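Local coordinates for aminomethyltransferase (Bartonella henselae, PDB 3GIR), which belongs to the aminomethyltransferase (glycine cleavage T-protein) family, joining a folate-binding domain to a C-terminal barrel domain, at residues Met57-Val65 with Val243-Arg251; Arg255-Asp266 with Thr339-Phe347. One frame throughout, in Å; residues are numbered along the deposited sequence. Where two conformers were deposited one is given.

Interaction 1: Met57-Val65 with Val243-Arg251; sequences MPLTYPLGV and VEWVGLAAR. With NA (sodium ion), chain B.
M57 lays its CB against CD1 of L248 at 3.5 Å, and its chain, bent at chi2 and chi3, brings CE round to the other methyl, CD2. At P58 the backbone takes over: its carbonyl O accepts the N-H of L248 (N to O 2.9 Å, 166° at the hydrogen). The side chain of L59 starts away from the helix, yet CD2 still comes near CB of L248, while L59 O accepts the N-H of A249 (N to O 3.0 Å). A water that donates to the same L59 O accepts from A250 N. G247, the N-cap residue, brings its CA against L59 O in a CA-H...O contact (3.5 Å). T60 turns its hydroxyl to E68, whose carboxylate also takes the backbone N-H groups of Y61, G64 and G247. The Y61 ring lies with one face over CB of W245 (CH-pi, 3.6 Å to the ring centroid), its edge toward G247 N. A water links Y61 OH with V246 O. L63 CD2 then brushes CG of E244 (4.2 Å), whose carboxylate receives two of the sodium ion's waters; V243 O binds the ion itself (2.4 Å). V65, starting the next helix, sets CG2 beside A250 N (3.5 Å). Strand 55-60, with a classic beta bulge at L59 and T60 opposite K48, thus docks its carbonyls on first-turn N-H groups of helix 248-257, within the folate-binding domain.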
loop_
_atom_site.group_PDB
_atom_site.type_symbol
_atom_site.label_atom_id
_atom_site.label_comp_id
_atom_site.label_asym_id
_atom_site.label_seq_id
_atom_site.Cartn_x
_atom_site.Cartn_y
_atom_site.Cartn_z
ATOM N N MET A 57 0.876 16.388 -5.086
ATOM C CA MET A 57 1.989 15.396 -5.033
ATOM C C MET A 57 2.870 15.477 -6.258
ATOM O O MET A 57 2.347 15.773 -7.354
ATOM C CB MET A 57 1.444 13.975 -4.901
ATOM C CG MET A 57 0.637 13.696 -3.661
ATOM S SD MET A 57 1.601 13.845 -2.155
ATOM C CE MET A 57 2.573 12.296 -2.220
ATOM N N PRO A 58 4.141 15.144 -6.133
ATOM C CA PRO A 58 4.989 15.083 -7.314
ATOM C C PRO A 58 4.648 13.828 -8.097
ATOM O O PRO A 58 4.856 12.691 -7.628
ATOM C CB PRO A 58 6.423 15.096 -6.705
ATOM C CG PRO A 58 6.249 14.602 -5.277
ATOM C CD PRO A 58 4.898 14.942 -4.881
ATOM N N LEU A 59 4.094 13.997 -9.298
ATOM C CA LEU A 59 3.772 12.822 -10.152
ATOM C C LEU A 59 4.982 12.259 -10.877
ATOM O O LEU A 59 5.087 11.044 -11.085
ATOM C CB LEU A 59 2.718 13.193 -11.217
ATOM C CG LEU A 59 1.432 13.776 -10.630
ATOM C CD1 LEU A 59 0.387 14.011 -11.781
ATOM C CD2 LEU A 59 0.799 12.946 -9.466
ATOM N N THR A 60 5.884 13.154 -11.291
ATOM C CA THR A 60 7.094 12.765 -11.978
ATOM C C THR A 60 8.112 13.883 -11.847
ATOM O O THR A 60 7.752 14.981 -11.404
ATOM C CB THR A 60 6.806 12.379 -13.431
ATOM O OG1 THR A 60 7.991 11.867 -14.067
ATOM C CG2 THR A 60 6.248 13.540 -14.228
ATOM N N TYR A 61 9.361 13.501 -12.095
ATOM C CA TYR A 61 10.500 14.405 -12.063
ATOM C C TYR A 61 11.115 14.441 -13.453
ATOM O O TYR A 61 10.696 13.718 -14.379
ATOM C CB TYR A 61 11.462 13.931 -11.015
ATOM C CG TYR A 61 10.919 14.019 -9.612
ATOM C CD1 TYR A 61 11.173 15.108 -8.787
ATOM C CD2 TYR A 61 10.179 12.971 -9.104
ATOM C CE1 TYR A 61 10.734 15.122 -7.478
ATOM C CE2 TYR A 61 9.710 12.992 -7.808
ATOM C CZ TYR A 61 10.014 14.039 -6.985
ATOM O OH TYR A 61 9.508 14.035 -5.685
ATOM N N PRO A 62 12.109 15.305 -13.652
ATOM C CA PRO A 62 12.729 15.309 -14.995
ATOM C C PRO A 62 13.298 13.974 -15.447
ATOM O O PRO A 62 13.245 13.670 -16.665
ATOM C CB PRO A 62 13.774 16.434 -14.880
ATOM C CG PRO A 62 13.184 17.317 -13.846
ATOM C CD PRO A 62 12.608 16.377 -12.792
ATOM N N LEU A 63 13.705 13.112 -14.513
ATOM C CA LEU A 63 14.174 11.782 -14.883
ATOM C C LEU A 63 13.076 11.001 -15.664
ATOM O O LEU A 63 13.364 10.372 -16.702
ATOM C CB LEU A 63 14.600 10.997 -13.654
ATOM C CG LEU A 63 15.139 9.606 -13.824
ATOM C CD1 LEU A 63 16.327 9.618 -14.842
ATOM C CD2 LEU A 63 15.508 8.977 -12.461
ATOM N N GLY A 64 11.840 11.099 -15.189
ATOM C CA GLY A 64 10.672 10.655 -15.927
ATOM C C GLY A 64 10.139 9.328 -15.431
ATOM O O GLY A 64 10.875 8.506 -14.837
ATOM N N VAL A 65 8.868 9.094 -15.721
ATOM C CA VAL A 65 8.161 7.956 -15.139
ATOM C C VAL A 65 8.846 6.614 -15.459
ATOM O O VAL A 65 8.924 5.721 -14.576
ATOM C CB VAL A 65 6.617 8.037 -15.471
ATOM C CG1 VAL A 65 6.329 7.766 -16.986
ATOM C CG2 VAL A 65 5.823 7.139 -14.539
ATOM N N VAL A 243 20.811 7.401 -5.346
ATOM C CA VAL A 243 19.441 7.788 -4.959
ATOM C C VAL A 243 18.905 8.879 -5.890
ATOM O O VAL A 243 19.563 9.882 -6.161
ATOM C CB VAL A 243 19.421 8.313 -3.524
ATOM C CG1 VAL A 243 18.042 8.713 -3.039
ATOM C CG2 VAL A 243 19.913 7.214 -2.550
ATOM N N GLU A 244 17.671 8.647 -6.355
ATOM C CA GLU A 244 16.900 9.690 -7.024
ATOM C C GLU A 244 15.525 9.749 -6.439
ATOM O O GLU A 244 14.993 8.734 -6.000
ATOM C CB GLU A 244 16.790 9.413 -8.515
ATOM C CG GLU A 244 18.141 9.280 -9.266
ATOM C CD GLU A 244 18.899 10.615 -9.439
ATOM O OE1 GLU A 244 18.377 11.700 -9.156
ATOM O OE2 GLU A 244 20.084 10.596 -9.862
ATOM N N TRP A 245 14.891 10.906 -6.523
ATOM C CA TRP A 245 13.462 11.019 -6.230
ATOM C C TRP A 245 12.617 10.281 -7.300
ATOM O O TRP A 245 12.963 10.278 -8.505
ATOM C CB TRP A 245 13.009 12.451 -6.332
ATOM C CG TRP A 245 13.312 13.389 -5.212
ATOM C CD1 TRP A 245 14.056 14.538 -5.353
ATOM C CD2 TRP A 245 12.864 13.355 -3.855
ATOM N NE1 TRP A 245 14.104 15.204 -4.178
ATOM C CE2 TRP A 245 13.377 14.515 -3.226
ATOM C CE3 TRP A 245 12.100 12.482 -3.106
ATOM C CZ2 TRP A 245 13.114 14.827 -1.885
ATOM C CZ3 TRP A 245 11.871 12.761 -1.788
ATOM C CH2 TRP A 245 12.383 13.943 -1.171
ATOM N N VAL A 246 11.587 9.574 -6.798
ATOM C CA VAL A 246 10.648 8.855 -7.633
ATOM C C VAL A 246 9.247 9.458 -7.367
ATOM O O VAL A 246 8.831 9.599 -6.216
ATOM C CB VAL A 246 10.749 7.384 -7.341
ATOM C CG1 VAL A 246 9.782 6.602 -8.246
ATOM C CG2 VAL A 246 12.170 6.946 -7.607
ATOM N N GLY A 247 8.503 9.743 -8.417
ATOM C CA GLY A 247 7.175 10.328 -8.357
ATOM C C GLY A 247 6.065 9.316 -8.238
ATOM O O GLY A 247 6.286 8.104 -8.299
ATOM N N LEU A 248 4.861 9.818 -8.025
ATOM C CA LEU A 248 3.702 8.932 -7.830
ATOM C C LEU A 248 3.404 8.058 -9.019
ATOM O O LEU A 248 2.875 6.936 -8.832
ATOM C CB LEU A 248 2.466 9.795 -7.501
ATOM C CG LEU A 248 2.319 10.218 -6.032
ATOM C CD1 LEU A 248 0.847 10.666 -5.898
ATOM C CD2 LEU A 248 2.826 9.332 -4.752
ATOM N N ALA A 249 3.686 8.523 -10.257
ATOM C CA ALA A 249 3.424 7.693 -11.445
ATOM C C ALA A 249 4.242 6.410 -11.418
ATOM O O ALA A 249 3.688 5.321 -11.586
ATOM C CB ALA A 249 3.518 8.467 -12.771
ATOM N N ALA A 250 5.524 6.555 -11.126
ATOM C CA ALA A 250 6.387 5.412 -11.017
ATOM C C ALA A 250 6.063 4.603 -9.768
ATOM O O ALA A 250 6.224 3.383 -9.769
ATOM C CB ALA A 250 7.876 5.849 -11.072
ATOM N N ARG A 251 5.732 5.283 -8.650
ATOM C CA ARG A 251 5.250 4.537 -7.481
ATOM C C ARG A 251 4.110 3.582 -7.866
ATOM O O ARG A 251 4.046 2.445 -7.409
ATOM C CB ARG A 251 4.814 5.476 -6.367
ATOM C CG ARG A 251 4.131 4.863 -5.194
ATOM C CD ARG A 251 4.035 5.835 -4.090
ATOM N NE ARG A 251 3.058 5.549 -3.044
ATOM C CZ ARG A 251 3.336 4.929 -1.916
ATOM N NH1 ARG A 251 4.537 4.428 -1.705
ATOM N NH2 ARG A 251 2.370 4.806 -0.991
HETATM NA NA NA B . 21.467 11.222 -5.736
HETATM O O HOH W 1 6.866 9.079 -11.656
HETATM O O HOH W 2 8.605 11.607 -4.225
HETATM O O HOH W 3 22.174 10.467 -7.990
HETATM O O HOH W 4 20.409 12.921 -7.020
HETATM O O HOH W 5 23.572 12.570 -5.901
#

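Interaction 2: Arg255-Asp266 with Thr339-Phe347; sequences RLEAGLCLHGND and TSGGFGPSF
E257 and G344 approach to 6.3 Å between CA atoms at one end, N265 and T339 to 5.2 Å at the other; between them the chain leaves helix 248-257 through a Schellman motif at G259. No backbone-to-backbone hydrogen bond joins the segments, so side chains do the work. D266 OD1 accepts two hydroxyls, T339 OG1 on its anti lone pair (2.7 Å) and S340 OG on its syn lone pair (2.6 Å). D266 OD2 takes L262 N and, on its syn side, R255 NH1 in a salt bridge. The R255 guanidinium, with L262 CB over the centre of one face, gives NH2 edge-on to S340 OG (2.8 Å, 161°) and NH1 to L260 O; D252 forms a second salt bridge with it. The bent chain of R255 (chi1 71°, chi2 91°) turns a side chain that starts away from the strand back toward it. N265 ND2 adds a weak bond to S340 OG. L256 rests its CD2 on CA of G341 (3.7 Å). Extended beyond CG, E257 reaches the turn after the strand, where OE2 accepts F347 N from above the carboxylate plane (2.9 Å) and S346 N weakly; R73 pairs with OE1. A classic beta bulge at T339 and S340 opposite M353 marks this polar junction between the folate-binding and C-terminal barrel domains.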
loop_
_atom_site.group_PDB
_atom_site.type_symbol
_atom_site.label_atom_id
_atom_site.label_comp_id
_atom_site.label_asym_id
_atom_site.label_seq_id
_atom_site.Cartn_x
_atom_site.Cartn_y
_atom_site.Cartn_z
ATOM N N ARG A 255 4.236 -0.612 -7.752
ATOM C CA ARG A 255 3.345 -1.371 -6.944
ATOM C C ARG A 255 2.456 -2.299 -7.766
ATOM O O ARG A 255 2.142 -3.405 -7.309
ATOM C CB ARG A 255 2.530 -0.479 -5.996
ATOM C CG ARG A 255 1.458 0.406 -6.661
ATOM C CD ARG A 255 0.183 -0.324 -6.693
ATOM N NE ARG A 255 -0.775 0.427 -7.493
ATOM C CZ ARG A 255 -2.015 0.037 -7.801
ATOM N NH1 ARG A 255 -2.538 -1.091 -7.381
ATOM N NH2 ARG A 255 -2.753 0.880 -8.532
ATOM N N LEU A 256 2.022 -1.842 -8.919
ATOM C CA LEU A 256 1.148 -2.647 -9.772
ATOM C C LEU A 256 1.870 -3.853 -10.346
ATOM O O LEU A 256 1.360 -4.981 -10.279
ATOM C CB LEU A 256 0.528 -1.741 -10.841
ATOM C CG LEU A 256 -0.440 -2.355 -11.867
ATOM C CD1 LEU A 256 -1.469 -3.253 -11.143
ATOM C CD2 LEU A 256 -1.028 -1.256 -12.784
ATOM N N GLU A 257 3.099 -3.678 -10.794
ATOM C CA GLU A 257 3.999 -4.857 -11.135
ATOM C C GLU A 257 4.128 -5.861 -9.988
ATOM O O GLU A 257 4.204 -7.061 -10.187
ATOM C CB GLU A 257 5.372 -4.381 -11.577
ATOM C CG GLU A 257 5.436 -3.871 -12.943
ATOM C CD GLU A 257 6.843 -3.534 -13.368
ATOM O OE1 GLU A 257 7.714 -3.448 -12.466
ATOM O OE2 GLU A 257 7.092 -3.326 -14.579
ATOM N N ALA A 258 4.242 -5.350 -8.754
ATOM C CA ALA A 258 4.375 -6.150 -7.524
ATOM C C ALA A 258 3.071 -6.807 -7.037
ATOM O O ALA A 258 3.075 -7.492 -6.051
ATOM C CB ALA A 258 5.031 -5.340 -6.353
ATOM N N GLY A 259 1.985 -6.546 -7.715
ATOM C CA GLY A 259 0.698 -7.064 -7.366
ATOM C C GLY A 259 0.011 -6.483 -6.155
ATOM O O GLY A 259 -0.873 -7.147 -5.533
ATOM N N LEU A 260 0.406 -5.274 -5.761
ATOM C CA LEU A 260 -0.070 -4.679 -4.531
ATOM C C LEU A 260 -1.291 -3.860 -4.741
ATOM O O LEU A 260 -1.371 -3.115 -5.706
ATOM C CB LEU A 260 1.045 -3.855 -3.885
ATOM C CG LEU A 260 2.390 -4.568 -3.737
ATOM C CD1 LEU A 260 3.485 -3.618 -3.219
ATOM C CD2 LEU A 260 2.168 -5.737 -2.824
ATOM N N CYS A 261 -2.227 -3.930 -3.813
ATOM C CA CYS A 261 -3.486 -3.147 -3.946
ATOM C C CYS A 261 -3.329 -1.687 -3.614
ATOM O O CYS A 261 -2.536 -1.301 -2.719
ATOM C CB CYS A 261 -4.555 -3.682 -3.031
ATOM S SG CYS A 261 -5.173 -5.291 -3.580
ATOM N N LEU A 262 -4.143 -0.865 -4.277
ATOM C CA LEU A 262 -4.264 0.545 -3.939
ATOM C C LEU A 262 -5.699 0.781 -3.456
ATOM O O LEU A 262 -6.671 0.635 -4.230
ATOM C CB LEU A 262 -3.855 1.450 -5.102
ATOM C CG LEU A 262 -4.225 2.918 -4.864
ATOM C CD1 LEU A 262 -3.339 3.389 -3.708
ATOM C CD2 LEU A 262 -4.013 3.732 -6.138
ATOM N N HIS A 263 -5.875 1.202 -2.197
ATOM C CA HIS A 263 -7.199 1.450 -1.730
ATOM C C HIS A 263 -7.784 2.658 -2.442
ATOM O O HIS A 263 -7.114 3.651 -2.729
ATOM C CB HIS A 263 -7.225 1.651 -0.213
ATOM C CG HIS A 263 -8.595 1.578 0.369
ATOM N ND1 HIS A 263 -9.455 2.643 0.318
ATOM C CD2 HIS A 263 -9.285 0.555 0.939
ATOM C CE1 HIS A 263 -10.608 2.301 0.858
ATOM N NE2 HIS A 263 -10.540 1.042 1.246
ATOM N N GLY A 264 -9.049 2.502 -2.837
ATOM C CA GLY A 264 -9.738 3.487 -3.692
ATOM C C GLY A 264 -9.758 3.091 -5.159
ATOM O O GLY A 264 -10.553 3.619 -5.944
ATOM N N ASN A 265 -8.903 2.138 -5.522
ATOM C CA ASN A 265 -8.858 1.543 -6.864
ATOM C C ASN A 265 -9.245 0.085 -6.760
ATOM O O ASN A 265 -10.375 -0.316 -7.086
ATOM C CB ASN A 265 -7.468 1.618 -7.487
ATOM C CG ASN A 265 -7.164 2.969 -8.136
ATOM O OD1 ASN A 265 -7.539 4.029 -7.608
ATOM N ND2 ASN A 265 -6.425 2.944 -9.232
ATOM N N ASP A 266 -8.331 -0.708 -6.238
ATOM C CA ASP A 266 -8.507 -2.150 -6.207
ATOM C C ASP A 266 -9.264 -2.717 -5.048
ATOM O O ASP A 266 -9.660 -3.867 -5.091
ATOM C CB ASP A 266 -7.140 -2.805 -6.233
ATOM C CG ASP A 266 -6.227 -2.151 -7.241
ATOM O OD1 ASP A 266 -6.541 -2.112 -8.471
ATOM O OD2 ASP A 266 -5.198 -1.607 -6.769
ATOM N N THR A 339 -9.488 -2.005 -12.448
ATOM C CA THR A 339 -9.306 -1.093 -11.301
ATOM C C THR A 339 -7.989 -0.341 -11.328
ATOM O O THR A 339 -7.903 0.780 -10.774
ATOM C CB THR A 339 -9.518 -1.774 -9.998
ATOM O OG1 THR A 339 -8.671 -2.932 -9.897
ATOM C CG2 THR A 339 -10.976 -2.200 -9.816
ATOM N N SER A 340 -6.937 -0.935 -11.920
ATOM C CA SER A 340 -5.623 -0.294 -12.036
ATOM C C SER A 340 -4.985 -0.744 -13.335
ATOM O O SER A 340 -5.175 -1.877 -13.777
ATOM C CB SER A 340 -4.669 -0.654 -10.901
ATOM O OG SER A 340 -5.128 -0.217 -9.659
ATOM N N GLY A 341 -4.250 0.147 -13.964
ATOM C CA GLY A 341 -3.569 -0.217 -15.194
ATOM C C GLY A 341 -2.525 0.769 -15.596
ATOM O O GLY A 341 -2.730 1.987 -15.398
ATOM N N GLY A 342 -1.431 0.283 -16.178
ATOM C CA GLY A 342 -0.391 1.142 -16.714
ATOM C C GLY A 342 0.683 0.355 -17.437
ATOM O O GLY A 342 0.589 -0.837 -17.589
ATOM N N PHE A 343 1.700 1.038 -17.933
ATOM C CA PHE A 343 2.839 0.374 -18.521
ATOM C C PHE A 343 3.797 -0.024 -17.431
ATOM O O PHE A 343 4.172 0.820 -16.592
ATOM C CB PHE A 343 3.516 1.265 -19.539
ATOM C CG PHE A 343 4.634 0.587 -20.277
ATOM C CD1 PHE A 343 4.366 -0.268 -21.333
ATOM C CD2 PHE A 343 5.958 0.840 -19.939
ATOM C CE1 PHE A 343 5.406 -0.899 -21.984
ATOM C CE2 PHE A 343 6.976 0.253 -20.599
ATOM C CZ PHE A 343 6.690 -0.646 -21.596
ATOM N N GLY A 344 4.186 -1.297 -17.384
ATOM C CA GLY A 344 5.209 -1.719 -16.417
ATOM C C GLY A 344 6.560 -1.837 -17.090
ATOM O O GLY A 344 6.756 -2.765 -17.867
ATOM N N PRO A 345 7.501 -0.946 -16.822
ATOM C CA PRO A 345 8.780 -1.002 -17.553
ATOM C C PRO A 345 9.620 -2.246 -17.267
ATOM O O PRO A 345 10.456 -2.647 -18.108
ATOM C CB PRO A 345 9.515 0.249 -17.059
ATOM C CG PRO A 345 8.422 1.166 -16.669
ATOM C CD PRO A 345 7.407 0.299 -16.034
ATOM N N SER A 346 9.443 -2.840 -16.095
ATOM C CA SER A 346 10.191 -4.065 -15.731
ATOM C C SER A 346 9.562 -5.254 -16.422
ATOM O O SER A 346 10.266 -6.064 -17.026
ATOM C CB SER A 346 10.310 -4.284 -14.241
ATOM O OG SER A 346 10.849 -3.167 -13.624
ATOM N N PHE A 347 8.236 -5.321 -16.409
ATOM C CA PHE A 347 7.496 -6.358 -17.119
ATOM C C PHE A 347 7.639 -6.197 -18.640
ATOM O O PHE A 347 7.510 -7.207 -19.372
ATOM C CB PHE A 347 6.017 -6.276 -16.735
ATOM C CG PHE A 347 5.188 -7.427 -17.237
ATOM C CD1 PHE A 347 5.462 -8.705 -16.776
ATOM C CD2 PHE A 347 4.195 -7.255 -18.149
ATOM C CE1 PHE A 347 4.709 -9.809 -17.209
ATOM C CE2 PHE A 347 3.392 -8.347 -18.619
ATOM C CZ PHE A 347 3.667 -9.621 -18.117
#

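Helix 248-257 serves both contacts: interaction 1 meets its first turn, interaction 2 its last turn and the loop that follows, with centres about 16 Å apart. Interaction 1 stays within the folate-binding domain, its centre about 17 Å from the centre of the chain; the centre of interaction 2 lies nearer, at about 10 Å, and the contact spans two domains. Both are partly buried and each involves a classic beta bulge, but their chemistry differs. The helix start offers backbone N-H groups, supplemented by apolar and aromatic packing and bridging waters. At the helix end and beyond, charged side chains meet hydroxyls and backbone N-H groups. E68 and R73, both on helix 65-74, reach interactions 1 and 2 respectively.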